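Long-range contacts in ftsY (Mycoplasma mycoides, PDB 1ZU4), which is the NG-domain fragment of an SRP receptor, pairing a helical-bundle N domain with a G domain of the P-loop NTPase fold: residues E39-L44 / K56-V61; Y128-G133 / R159-V164; D142-G147 / A200-N205; N173-S178 / M210-K215; N242-A247 / K277-I282. All coordinates share one frame; numbering follows the deposited sequence.

Contact 1. Residues E39-L44 / K56-V61; sequences ELEDVL and KVSNLV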
# COMPACT_ATOMS: atom_id res chain seq x y z
N GLU A 39 26.12 -3.07 -16.32
CA GLU A 39 25.13 -2.32 -17.08
C GLU A 39 23.76 -2.62 -16.51
O GLU A 39 22.98 -1.72 -16.36
CB GLU A 39 25.12 -2.69 -18.57
CG GLU A 39 26.41 -2.40 -19.36
CD GLU A 39 26.73 -0.93 -19.48
OE1 GLU A 39 25.83 -0.07 -19.33
OE2 GLU A 39 27.92 -0.63 -19.71
N LEU A 40 23.47 -3.90 -16.22
CA LEU A 40 22.17 -4.23 -15.67
C LEU A 40 21.94 -3.53 -14.34
O LEU A 40 20.85 -2.98 -14.06
CB LEU A 40 22.01 -5.74 -15.55
CG LEU A 40 20.77 -6.22 -14.74
CD1 LEU A 40 19.51 -5.99 -15.52
CD2 LEU A 40 20.91 -7.71 -14.37
N GLU A 41 22.99 -3.51 -13.52
CA GLU A 41 22.92 -2.92 -12.18
C GLU A 41 22.59 -1.45 -12.29
O GLU A 41 21.80 -0.93 -11.52
CB GLU A 41 24.23 -3.17 -11.42
CG GLU A 41 24.24 -4.55 -10.79
CD GLU A 41 25.62 -5.06 -10.38
OE1 GLU A 41 26.63 -4.32 -10.36
OE2 GLU A 41 25.66 -6.24 -10.08
N ASP A 42 23.17 -0.79 -13.29
CA ASP A 42 22.81 0.59 -13.54
C ASP A 42 21.33 0.81 -13.92
O ASP A 42 20.67 1.69 -13.40
CB ASP A 42 23.76 1.26 -14.54
CG ASP A 42 23.59 2.73 -14.55
OD1 ASP A 42 23.83 3.35 -13.49
OD2 ASP A 42 23.18 3.31 -15.59
N VAL A 43 20.80 -0.04 -14.76
CA VAL A 43 19.36 -0.01 -15.00
C VAL A 43 18.53 -0.25 -13.73
O VAL A 43 17.56 0.44 -13.49
CB VAL A 43 18.98 -1.03 -16.06
CG1 VAL A 43 17.45 -1.18 -16.16
CG2 VAL A 43 19.63 -0.68 -17.41
N LEU A 44 18.92 -1.22 -12.89
CA LEU A 44 18.13 -1.54 -11.70
C LEU A 44 18.14 -0.35 -10.77
O LEU A 44 17.13 -0.02 -10.13
CB LEU A 44 18.67 -2.79 -10.99
CG LEU A 44 18.44 -4.06 -11.81
CD1 LEU A 44 19.03 -5.25 -11.15
CD2 LEU A 44 16.96 -4.29 -12.16
N LYS A 56 20.65 -7.71 -4.53
CA LYS A 56 19.92 -8.98 -4.44
C LYS A 56 19.36 -9.44 -5.81
O LYS A 56 19.48 -10.60 -6.16
CB LYS A 56 18.80 -8.88 -3.39
CG LYS A 56 18.18 -10.24 -3.04
CD LYS A 56 17.00 -10.15 -2.05
CE LYS A 56 17.48 -10.13 -0.60
NZ LYS A 56 18.03 -8.78 -0.27
N VAL A 57 18.80 -8.52 -6.59
CA VAL A 57 18.22 -8.88 -7.90
C VAL A 57 19.32 -9.27 -8.90
O VAL A 57 19.21 -10.28 -9.60
CB VAL A 57 17.29 -7.76 -8.44
CG1 VAL A 57 16.89 -8.01 -9.91
CG2 VAL A 57 16.02 -7.71 -7.60
N SER A 58 20.37 -8.46 -8.99
CA SER A 58 21.52 -8.78 -9.85
C SER A 58 22.11 -10.15 -9.52
O SER A 58 22.39 -10.93 -10.44
CB SER A 58 22.61 -7.72 -9.71
OG SER A 58 23.62 -7.91 -10.71
N ASN A 59 22.27 -10.45 -8.23
CA ASN A 59 22.84 -11.77 -7.83
C ASN A 59 21.97 -12.94 -8.23
O ASN A 59 22.48 -13.94 -8.74
CB ASN A 59 23.15 -11.83 -6.34
CG ASN A 59 24.38 -11.05 -5.97
OD1 ASN A 59 24.57 -10.68 -4.81
ND2 ASN A 59 25.22 -10.76 -6.96
N LEU A 60 20.67 -12.80 -8.02
CA LEU A 60 19.69 -13.76 -8.54
C LEU A 60 19.72 -13.98 -10.06
O LEU A 60 19.71 -15.12 -10.52
CB LEU A 60 18.29 -13.35 -8.09
CG LEU A 60 17.97 -13.75 -6.64
CD1 LEU A 60 16.72 -13.03 -6.19
CD2 LEU A 60 17.88 -15.30 -6.48
N VAL A 61 19.73 -12.89 -10.85
CA VAL A 61 19.85 -13.00 -12.31
C VAL A 61 21.19 -13.70 -12.66
O VAL A 61 21.24 -14.61 -13.47
CB VAL A 61 19.80 -11.64 -13.01
CG1 VAL A 61 20.12 -11.80 -14.51
CG2 VAL A 61 18.41 -10.96 -12.85
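Ser58 and Glu41 carry the polar part of this helix pair, and two leucine-valine contacts carry the apolar part. The hydroxyl OG of Ser58 donates to OE2 of Glu41 at 2.7 Å, meeting the carboxylate through the anti lone pair, on the side turned from OE1. Glu41 starts out along the flank of its helix, but its chain runs extended beyond CG, which carries the acid across to the neighbouring helix. Glu41 CG lies 3.4 Å from Ser58 OG, so the serine rests against the methylene as well as the acid. The CA atoms of these two residues, at 6.5 Å, are the nearest pair between the backbones. Ser58 is buried, and this bond gives its hydroxyl a partner inside the interface.

The apolar contacts lie to one side of that bond. Leu44 CD1 rests on Val57 CG1 at 3.7 Å, the two side chains meeting at a slant. Leu40 and Val61 reach toward each other tip to tip, CD2 to CG1, at a looser 4.2 Å. Val57 and Val61 also touch helix 71-87, so their faces are shared with a third helix.

The segment axes come within 10.1 Å and run broadly antiparallel, at 141°. Two successive helices packed in this way, with valines reaching on to a third, are typical of the helical bundle that forms the N domain of SRP-type proteins.

Contact 2. Residues Y128-G133 / R159-V164; sequences YYAELG and RLNNKV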
# COMPACT_ATOMS: atom_id res chain seq x y z
N TYR A 128 -14.77 -1.26 -1.64
CA TYR A 128 -14.22 -2.57 -2.00
C TYR A 128 -14.95 -3.68 -1.26
O TYR A 128 -15.31 -4.72 -1.87
CB TYR A 128 -12.71 -2.61 -1.69
CG TYR A 128 -12.01 -3.93 -1.98
CD1 TYR A 128 -11.36 -4.17 -3.19
CD2 TYR A 128 -11.94 -4.92 -0.99
CE1 TYR A 128 -10.69 -5.42 -3.41
CE2 TYR A 128 -11.31 -6.12 -1.20
CZ TYR A 128 -10.70 -6.39 -2.39
OH TYR A 128 -10.05 -7.62 -2.50
N TYR A 129 -15.16 -3.50 0.05
CA TYR A 129 -15.87 -4.52 0.82
C TYR A 129 -17.38 -4.46 0.60
O TYR A 129 -18.06 -5.50 0.56
CB TYR A 129 -15.49 -4.45 2.32
CG TYR A 129 -14.11 -4.98 2.48
CD1 TYR A 129 -13.02 -4.12 2.60
CD2 TYR A 129 -13.87 -6.34 2.43
CE1 TYR A 129 -11.72 -4.59 2.69
CE2 TYR A 129 -12.55 -6.86 2.51
CZ TYR A 129 -11.48 -5.96 2.64
OH TYR A 129 -10.18 -6.41 2.70
N ALA A 130 -17.91 -3.25 0.43
CA ALA A 130 -19.36 -3.06 0.21
C ALA A 130 -19.81 -3.77 -1.06
O ALA A 130 -20.84 -4.45 -1.05
CB ALA A 130 -19.75 -1.57 0.19
N GLU A 131 -19.01 -3.64 -2.12
CA GLU A 131 -19.23 -4.41 -3.35
C GLU A 131 -19.12 -5.94 -3.19
O GLU A 131 -19.71 -6.71 -3.96
CB GLU A 131 -18.31 -3.89 -4.47
CG GLU A 131 -18.59 -2.42 -4.76
CD GLU A 131 -18.81 -2.08 -6.25
OE1 GLU A 131 -19.61 -2.77 -6.92
OE2 GLU A 131 -18.21 -1.09 -6.72
N LEU A 132 -18.40 -6.40 -2.17
CA LEU A 132 -18.29 -7.83 -1.92
C LEU A 132 -19.48 -8.31 -1.09
O LEU A 132 -19.54 -9.49 -0.72
CB LEU A 132 -16.94 -8.19 -1.30
CG LEU A 132 -15.72 -7.99 -2.22
CD1 LEU A 132 -14.39 -8.05 -1.45
CD2 LEU A 132 -15.76 -9.05 -3.32
N GLY A 133 -20.42 -7.40 -0.82
CA GLY A 133 -21.63 -7.70 -0.06
C GLY A 133 -21.61 -7.43 1.43
O GLY A 133 -22.54 -7.77 2.15
N ARG A 159 -20.59 8.76 -4.20
CA ARG A 159 -19.80 7.69 -4.85
C ARG A 159 -19.82 6.31 -4.20
O ARG A 159 -19.50 5.32 -4.85
CB ARG A 159 -18.34 8.14 -5.07
CG ARG A 159 -18.19 9.21 -6.14
CD ARG A 159 -16.93 10.04 -5.93
NE ARG A 159 -15.90 9.68 -6.90
CZ ARG A 159 -14.79 10.37 -7.12
NH1 ARG A 159 -14.53 11.49 -6.43
NH2 ARG A 159 -13.94 9.93 -8.04
N LEU A 160 -20.19 6.23 -2.93
CA LEU A 160 -20.09 4.97 -2.21
C LEU A 160 -21.36 4.14 -2.25
O LEU A 160 -22.46 4.68 -2.22
CB LEU A 160 -19.68 5.20 -0.75
CG LEU A 160 -18.26 5.69 -0.40
CD1 LEU A 160 -18.12 5.84 1.10
CD2 LEU A 160 -17.22 4.72 -0.90
N ASN A 161 -21.19 2.83 -2.31
CA ASN A 161 -22.27 1.86 -2.15
C ASN A 161 -23.20 2.14 -0.94
O ASN A 161 -22.77 2.68 0.08
CB ASN A 161 -21.61 0.50 -2.02
CG ASN A 161 -22.54 -0.63 -2.31
OD1 ASN A 161 -22.69 -1.04 -3.48
ND2 ASN A 161 -23.18 -1.16 -1.26
N ASN A 162 -24.47 1.77 -1.05
CA ASN A 162 -25.46 2.05 0.02
C ASN A 162 -25.18 1.31 1.35
O ASN A 162 -25.75 1.65 2.40
CB ASN A 162 -26.90 1.77 -0.47
CG ASN A 162 -27.36 2.74 -1.58
OD1 ASN A 162 -27.06 3.95 -1.56
ND2 ASN A 162 -28.11 2.21 -2.56
N LYS A 163 -24.29 0.30 1.29
CA LYS A 163 -23.92 -0.53 2.45
C LYS A 163 -22.78 0.04 3.28
O LYS A 163 -22.24 -0.65 4.15
CB LYS A 163 -23.58 -1.96 2.04
CG LYS A 163 -24.81 -2.81 1.71
CD LYS A 163 -24.45 -4.28 1.54
CE LYS A 163 -24.39 -4.69 0.08
NZ LYS A 163 -23.33 -3.94 -0.64
N VAL A 164 -22.41 1.29 2.98
CA VAL A 164 -21.40 2.03 3.74
C VAL A 164 -22.04 3.21 4.47
O VAL A 164 -22.61 4.11 3.83
CB VAL A 164 -20.25 2.59 2.88
CG1 VAL A 164 -19.23 3.30 3.79
CG2 VAL A 164 -19.59 1.52 2.00
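The carbonyl oxygen of Ala130 is gripped by two donors, Lys163 NZ across the contact and the backbone N of Gly133, three residues on in the same segment. Lys163 NZ lies 2.6 Å from Ala130 O, 39° out of the carbonyl plane and therefore not on a lone pair. Gly133 N reaches Ala130 O at 3.0 Å from the opposite face of that plane. This second bond belongs to the Schellman motif that closes helix 118-131, with Gly133 at positive phi. Bends at chi3 and chi4 of Lys163 bring its amine round to the helix end, and its CD passes Gly133 O at 4.0 Å.

The methyl of Ala130 makes the apolar part of the contact. Its CB lies 3.6 Å from CB of Asn161, and it also touches CG2 of Val164 at 3.6 Å. Asn161 and Val164 are the two ends of a type I turn leading into strand 164-167, the last element of the beta-alpha-beta crossover that starts with strand 136-140. Lys163 is backbone-bonded to Val136 of that neighbouring strand.

The helix's C-terminal end, where carbonyl dipoles gather, thus receives a lysine, and the positive charge would be expected to interact favourably with it.

Contact 3. Residues D142-G147 / A200-N205; sequences DTFRAG and AGRLQN. Unlike the reference sequence in segment 142-147: Arg145 (reference Ser).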
# COMPACT_ATOMS: atom_id res chain seq x y z
N ASP A 142 -10.44 11.24 12.33
CA ASP A 142 -9.51 12.33 12.06
C ASP A 142 -10.31 13.60 12.23
O ASP A 142 -10.85 14.16 11.26
CB ASP A 142 -8.94 12.25 10.65
CG ASP A 142 -7.79 13.22 10.42
OD1 ASP A 142 -7.66 14.23 11.15
OD2 ASP A 142 -7.00 12.96 9.50
N THR A 143 -10.38 14.06 13.47
CA THR A 143 -11.15 15.25 13.84
C THR A 143 -10.29 16.52 13.79
O THR A 143 -10.77 17.59 14.11
CB THR A 143 -11.78 15.11 15.26
OG1 THR A 143 -10.73 15.00 16.22
CG2 THR A 143 -12.68 13.87 15.39
N PHE A 144 -9.01 16.40 13.38
CA PHE A 144 -8.12 17.58 13.38
C PHE A 144 -8.62 18.74 12.48
O PHE A 144 -8.35 19.93 12.74
CB PHE A 144 -6.65 17.26 13.05
CG PHE A 144 -5.78 18.48 13.09
CD1 PHE A 144 -5.18 18.89 14.30
CD2 PHE A 144 -5.64 19.30 11.95
CE1 PHE A 144 -4.41 20.09 14.36
CE2 PHE A 144 -4.88 20.49 12.00
CZ PHE A 144 -4.27 20.89 13.21
N ARG A 145 -9.31 18.38 11.40
CA ARG A 145 -10.02 19.34 10.57
C ARG A 145 -11.22 18.59 10.04
O ARG A 145 -11.09 17.42 9.60
CB ARG A 145 -9.15 19.81 9.40
CG ARG A 145 -8.76 18.71 8.42
CD ARG A 145 -7.77 17.78 9.07
NE ARG A 145 -7.17 16.84 8.14
CZ ARG A 145 -6.21 15.99 8.48
NH1 ARG A 145 -5.75 15.96 9.73
NH2 ARG A 145 -5.72 15.16 7.57
N ALA A 146 -12.39 19.24 10.08
CA ALA A 146 -13.61 18.57 9.64
C ALA A 146 -13.58 18.38 8.13
O ALA A 146 -14.49 17.76 7.58
CB ALA A 146 -14.86 19.34 10.08
N GLY A 147 -12.53 18.90 7.47
CA GLY A 147 -12.24 18.68 6.04
C GLY A 147 -12.20 17.20 5.66
O GLY A 147 -12.78 16.81 4.64
N ALA A 200 -5.82 10.82 12.48
CA ALA A 200 -4.96 11.93 12.07
C ALA A 200 -3.52 11.48 12.28
O ALA A 200 -3.27 10.58 13.08
CB ALA A 200 -5.27 13.19 12.90
N GLY A 201 -2.58 12.11 11.60
CA GLY A 201 -1.18 11.82 11.85
C GLY A 201 -0.21 12.94 11.58
O GLY A 201 -0.17 13.48 10.47
N ARG A 202 0.58 13.27 12.60
CA ARG A 202 1.74 14.16 12.48
C ARG A 202 2.81 13.64 13.43
O ARG A 202 2.53 13.45 14.60
CB ARG A 202 1.40 15.56 12.97
CG ARG A 202 0.47 16.40 12.17
CD ARG A 202 0.57 17.76 12.80
NE ARG A 202 -0.48 18.68 12.38
CZ ARG A 202 -0.70 19.86 12.96
NH1 ARG A 202 0.04 20.27 14.00
NH2 ARG A 202 -1.67 20.64 12.50
N LEU A 203 4.03 13.42 12.95
CA LEU A 203 5.14 13.06 13.87
C LEU A 203 5.25 14.01 15.08
O LEU A 203 5.50 13.57 16.20
CB LEU A 203 6.48 13.02 13.13
CG LEU A 203 6.67 12.05 11.94
CD1 LEU A 203 6.61 10.55 12.35
CD2 LEU A 203 5.70 12.34 10.85
N GLN A 204 5.01 15.30 14.85
CA GLN A 204 5.05 16.36 15.88
C GLN A 204 4.23 16.03 17.12
O GLN A 204 4.67 16.28 18.26
CB GLN A 204 4.51 17.67 15.30
CG GLN A 204 4.40 18.83 16.33
CD GLN A 204 3.23 19.78 16.07
OE1 GLN A 204 2.06 19.35 16.01
NE2 GLN A 204 3.53 21.08 15.95
N ASN A 205 3.01 15.52 16.88
CA ASN A 205 2.07 15.20 17.95
C ASN A 205 2.20 13.72 18.39
O ASN A 205 1.21 13.14 18.85
CB ASN A 205 0.61 15.43 17.50
CG ASN A 205 0.22 16.91 17.35
OD1 ASN A 205 0.63 17.79 18.13
ND2 ASN A 205 -0.63 17.18 16.36
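The carboxylate of Asp142 lies against Ala200, with OD1 3.1 Å from the methyl CB and OD2 3.4 Å from CA. Asp142 CG stands anti to the backbone N, which swings the acid toward Ala200 although the side chain sets out obliquely. From the other side the guanidinium of Arg145, a residue that is serine in the reference sequence, lies with one face over Asp142 CG. Its NH1 is 2.9 Å from Asp142 OD1, but the oxygen is well out of the guanidinium plane, which makes this a salt bridge of charges alone, with no N-H directed at the acid. Arg145 NH2 in turn makes a salt bridge with a bound sulfate.

By sequence, the loops resemble the DTFRA and DTAGR motifs of SRP-family G domains, segment 200-205 starting inside the second. They follow the neighbouring parallel strands 136-140 and 194-198, and Asp142 touches the probable P-loop. Both Asp142 and Arg202 also meet Asn114.

Farther out, Phe144 and Arg202 cross at about a right angle, with ring and guanidinium planes 62° apart. Their closest atoms are modelled too near one another, so the detail of this approach is doubtful. Sounder evidence is Phe144 CB, 4.3 Å from Ala200 CB. Arg202 runs extended from CG to NE, and Arg202 NH1 donates to Gln204 OE1 at 3.0 Å, nearly in the guanidinium plane (7° out), which would limit rotation of the group.

Contact 4. Residues N173-S178 / M210-K215; sequences NADPAS and MAELEK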
# COMPACT_ATOMS: atom_id res chain seq x y z
N ASN A 173 -13.31 19.91 16.83
CA ASN A 173 -12.03 19.31 17.25
C ASN A 173 -12.18 18.26 18.38
O ASN A 173 -11.44 18.28 19.38
CB ASN A 173 -10.98 20.40 17.65
CG ASN A 173 -10.39 21.16 16.43
OD1 ASN A 173 -9.80 20.56 15.51
ND2 ASN A 173 -10.52 22.48 16.46
N ALA A 174 -13.16 17.36 18.24
CA ALA A 174 -13.53 16.42 19.31
C ALA A 174 -12.41 15.41 19.60
O ALA A 174 -11.56 15.19 18.75
CB ALA A 174 -14.85 15.71 18.95
N ASP A 175 -12.41 14.78 20.79
CA ASP A 175 -11.50 13.67 21.07
C ASP A 175 -11.84 12.57 20.06
O ASP A 175 -13.01 12.14 19.96
CB ASP A 175 -11.68 13.15 22.49
CG ASP A 175 -10.63 12.09 22.89
OD1 ASP A 175 -10.02 11.49 22.01
OD2 ASP A 175 -10.42 11.83 24.11
N PRO A 176 -10.82 12.16 19.26
CA PRO A 176 -10.94 11.06 18.31
C PRO A 176 -11.54 9.77 18.89
O PRO A 176 -12.34 9.11 18.20
CB PRO A 176 -9.50 10.83 17.87
CG PRO A 176 -8.83 12.21 17.99
CD PRO A 176 -9.47 12.78 19.23
N ALA A 177 -11.17 9.41 20.13
CA ALA A 177 -11.72 8.20 20.73
C ALA A 177 -13.20 8.29 20.91
O ALA A 177 -13.83 7.26 20.97
CB ALA A 177 -11.05 7.87 22.09
N SER A 178 -13.77 9.49 21.03
CA SER A 178 -15.22 9.53 21.26
C SER A 178 -15.97 9.11 19.99
O SER A 178 -17.00 8.46 20.07
CB SER A 178 -15.69 10.88 21.79
OG SER A 178 -15.51 11.88 20.80
N MET A 210 -0.00 8.56 19.69
CA MET A 210 0.06 7.25 20.39
C MET A 210 -1.02 7.04 21.47
O MET A 210 -1.64 5.95 21.53
CB MET A 210 1.43 7.00 20.95
CG MET A 210 2.41 6.94 19.84
SD MET A 210 4.11 6.68 20.33
CE MET A 210 4.17 4.91 20.60
N ALA A 211 -1.24 8.07 22.31
CA ALA A 211 -2.26 8.01 23.36
C ALA A 211 -3.65 7.78 22.80
O ALA A 211 -4.42 7.01 23.36
CB ALA A 211 -2.26 9.30 24.27
N GLU A 212 -3.96 8.48 21.71
CA GLU A 212 -5.26 8.38 21.08
C GLU A 212 -5.41 6.97 20.50
O GLU A 212 -6.48 6.35 20.66
CB GLU A 212 -5.41 9.47 19.99
CG GLU A 212 -5.77 10.88 20.53
CD GLU A 212 -7.07 10.89 21.36
OE1 GLU A 212 -8.00 10.12 21.07
OE2 GLU A 212 -7.19 11.67 22.32
N LEU A 213 -4.35 6.48 19.85
CA LEU A 213 -4.42 5.12 19.28
C LEU A 213 -4.64 4.11 20.38
O LEU A 213 -5.34 3.12 20.19
CB LEU A 213 -3.13 4.78 18.53
CG LEU A 213 -2.85 5.52 17.19
CD1 LEU A 213 -1.54 5.10 16.60
CD2 LEU A 213 -3.98 5.24 16.21
N GLU A 214 -4.04 4.33 21.55
CA GLU A 214 -4.21 3.38 22.63
C GLU A 214 -5.63 3.51 23.22
O GLU A 214 -6.30 2.49 23.48
CB GLU A 214 -3.05 3.49 23.65
CG GLU A 214 -3.21 2.63 24.88
CD GLU A 214 -3.05 1.14 24.63
OE1 GLU A 214 -2.47 0.77 23.58
OE2 GLU A 214 -3.51 0.33 25.48
N LYS A 215 -6.13 4.73 23.40
CA LYS A 215 -7.56 4.88 23.76
C LYS A 215 -8.47 4.11 22.81
O LYS A 215 -9.37 3.39 23.24
CB LYS A 215 -8.01 6.33 23.79
CG LYS A 215 -7.67 7.05 25.01
CD LYS A 215 -8.42 8.37 25.09
CE LYS A 215 -7.54 9.53 24.70
NZ LYS A 215 -7.98 10.79 25.41
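A salt-bridge network of Asp175, Glu212 and Lys215 joins the capped N-terminus of helix 176-189 to the side of helix 206-221. Lys215 NZ donates to Asp175 OD2 at 3.0 Å, arriving on the syn side and 21° out of the carboxylate plane. Within its own helix, Lys215 NZ also forms a salt bridge to Glu212 OE2, at 3.3 Å, so one amine serves both acids.

Those acids also approach each other, their carboxylate planes 78° apart. Asp175 OD1 is 2.6 Å from Glu212 OE1, a spacing at which one of the acids probably holds a proton. Asp175 is the N-cap, and OD1 accepts from Ala177 N at 3.0 Å, the amide coming from above the carboxylate plane. Glu212 OE1 takes a weak bond from the same N-H. In the parallel alpha/beta G domain these two helices come immediately before and after strand 194-198 in the chain.

Apolar surface borders the charges. The Pro176 ring crosses Glu212 at about a right angle, CD lying 3.6 Å from OE1. The chain of Glu212, bent at chi2, curls its acid back over the proline. Nearer the backbones, Ala177 CB meets Lys215 CB at 3.8 Å, and Pro176 and Ala177 continue onto Met216 and Ile219 of helix 206-221.

Contact 5. Residues N242-A247 / K277-I282; sequences NGVIQA and KELLNI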
# COMPACT_ATOMS: atom_id res chain seq x y z
N ASN A 242 11.56 9.11 -1.07
CA ASN A 242 11.19 10.13 -0.08
C ASN A 242 10.05 9.64 0.81
O ASN A 242 10.11 9.82 2.00
CB ASN A 242 10.74 11.47 -0.75
CG ASN A 242 11.84 12.13 -1.56
OD1 ASN A 242 12.39 13.19 -1.19
ND2 ASN A 242 12.19 11.51 -2.65
N GLY A 243 9.02 9.07 0.18
CA GLY A 243 7.81 8.60 0.83
C GLY A 243 8.09 7.34 1.62
O GLY A 243 7.54 7.15 2.69
N VAL A 244 9.00 6.51 1.09
CA VAL A 244 9.42 5.26 1.76
C VAL A 244 10.10 5.56 3.10
O VAL A 244 9.79 4.91 4.14
CB VAL A 244 10.33 4.41 0.82
CG1 VAL A 244 10.81 3.19 1.50
CG2 VAL A 244 9.58 4.03 -0.46
N ILE A 245 11.04 6.50 3.09
CA ILE A 245 11.74 6.90 4.33
C ILE A 245 10.75 7.48 5.35
O ILE A 245 10.76 7.14 6.53
CB ILE A 245 12.92 7.86 4.02
CG1 ILE A 245 14.01 7.13 3.23
CG2 ILE A 245 13.50 8.55 5.28
CD1 ILE A 245 14.85 8.11 2.35
N GLN A 246 9.86 8.34 4.88
CA GLN A 246 8.86 8.92 5.76
C GLN A 246 7.93 7.85 6.33
O GLN A 246 7.57 7.93 7.51
CB GLN A 246 8.03 9.97 5.00
CG GLN A 246 8.82 11.21 4.68
CD GLN A 246 8.59 12.28 5.71
OE1 GLN A 246 7.44 12.55 6.06
NE2 GLN A 246 9.68 12.91 6.20
N ALA A 247 7.55 6.86 5.51
CA ALA A 247 6.69 5.77 5.97
C ALA A 247 7.43 4.95 7.04
O ALA A 247 6.83 4.61 8.03
CB ALA A 247 6.26 4.87 4.83
N LYS A 277 9.58 -3.09 0.66
CA LYS A 277 9.94 -4.39 1.22
C LYS A 277 11.30 -4.30 1.97
O LYS A 277 11.40 -4.78 3.09
CB LYS A 277 9.98 -5.40 0.06
CG LYS A 277 10.64 -6.72 0.34
CD LYS A 277 9.88 -7.42 1.45
CE LYS A 277 10.73 -8.50 2.08
NZ LYS A 277 11.61 -9.22 1.08
N GLU A 278 12.31 -3.66 1.36
CA GLU A 278 13.65 -3.57 1.99
C GLU A 278 13.64 -2.66 3.23
O GLU A 278 14.03 -3.10 4.31
CB GLU A 278 14.71 -3.06 0.99
CG GLU A 278 16.11 -2.90 1.58
CD GLU A 278 16.72 -4.22 1.97
OE1 GLU A 278 16.44 -5.25 1.32
OE2 GLU A 278 17.46 -4.21 2.97
N LEU A 279 13.19 -1.42 3.08
CA LEU A 279 13.28 -0.50 4.19
C LEU A 279 12.31 -0.79 5.34
O LEU A 279 12.72 -0.69 6.47
CB LEU A 279 13.11 0.97 3.76
CG LEU A 279 13.77 1.95 4.76
CD1 LEU A 279 15.31 1.87 4.64
CD2 LEU A 279 13.31 3.40 4.58
N LEU A 280 11.04 -1.13 5.05
CA LEU A 280 9.99 -1.28 6.07
C LEU A 280 9.79 -2.69 6.50
O LEU A 280 9.48 -2.90 7.64
CB LEU A 280 8.60 -0.74 5.59
CG LEU A 280 8.51 0.82 5.57
CD1 LEU A 280 9.10 1.38 4.30
CD2 LEU A 280 7.07 1.29 5.70
N ASN A 281 10.00 -3.64 5.59
CA ASN A 281 9.74 -5.05 5.82
C ASN A 281 8.31 -5.29 6.27
O ASN A 281 8.06 -6.07 7.22
CB ASN A 281 10.72 -5.61 6.87
CG ASN A 281 10.77 -7.09 6.85
OD1 ASN A 281 10.49 -7.71 5.82
ND2 ASN A 281 11.11 -7.70 8.00
N ILE A 282 7.39 -4.57 5.63
CA ILE A 282 5.96 -4.68 5.94
C ILE A 282 5.27 -4.96 4.60
O ILE A 282 5.62 -4.33 3.62
CB ILE A 282 5.37 -3.37 6.56
CG1 ILE A 282 5.95 -3.06 7.94
CG2 ILE A 282 3.86 -3.47 6.69
CD1 ILE A 282 5.86 -1.59 8.34
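Leu280 makes the tight, buried side of this contact by splitting its two methyls between Val244 and Ala247. Leu280 CD1 sits 3.6 Å from the carbonyl oxygen of Val244 and 3.7 Å from its CG1, so it fits against backbone and side chain together. Leu280 CD2 turns the other way, to Ala247 CB at 3.8 Å. With CG beside the backbone N and chi2 at 83°, the leucine presents its branches to residues about a turn apart. Val244 CG1, anti to its own N (chi1 178°), is the branch that faces the second helix; it also reaches Leu279 CB at 3.9 Å. Ala247 leans further inward, on Leu233 and Ile235 of strand 230-236.

The two helices are successive connections of the parallel alpha/beta G domain: helix 241-250 links strand 230-236 to strand 258-262, and helix 272-280 links the latter to strand 284-288. Each is thus the helix of a beta-alpha-beta crossover, and they pack side by side.

Toward solvent the fit is thinner. Leu279 and Ile245 are both exposed, and Ile245 sets off away from the other helix. Leu279 CD2 therefore lies over the backbone, 3.8 Å from Ile245 CA, while the side chains come only to 4.0 Å, CD2 to CG1. Beyond the last turn, Asn281 OD1 accepts a hydrogen bond from Trp91 NE1.

How the contacts relate
Contacts 1 and 5 are the buried ones, each a helix pair built largely from aliphatic side chains; contact 1 adds one serine-glutamate bond, whereas contact 5 has no hydrogen bond between its segments. They belong to different domains but touch, Lys56 packing near Glu278, consistent with a place at the N-G junction. Contact 3 is a surface contact of loops, and contacts 2 and 4 are partly buried. Contacts 2 and 4 place a lysine across the interface, at a helix C-terminus and N-terminus respectively, while the salt bridge of contact 3 stays within one loop. Contacts 3 and 4 adjoin, with Thr143 OG1 bonded to Ala174 O. Contact 2 touches none of the others; its nearest centre, that of contact 3, is about 26 Å away.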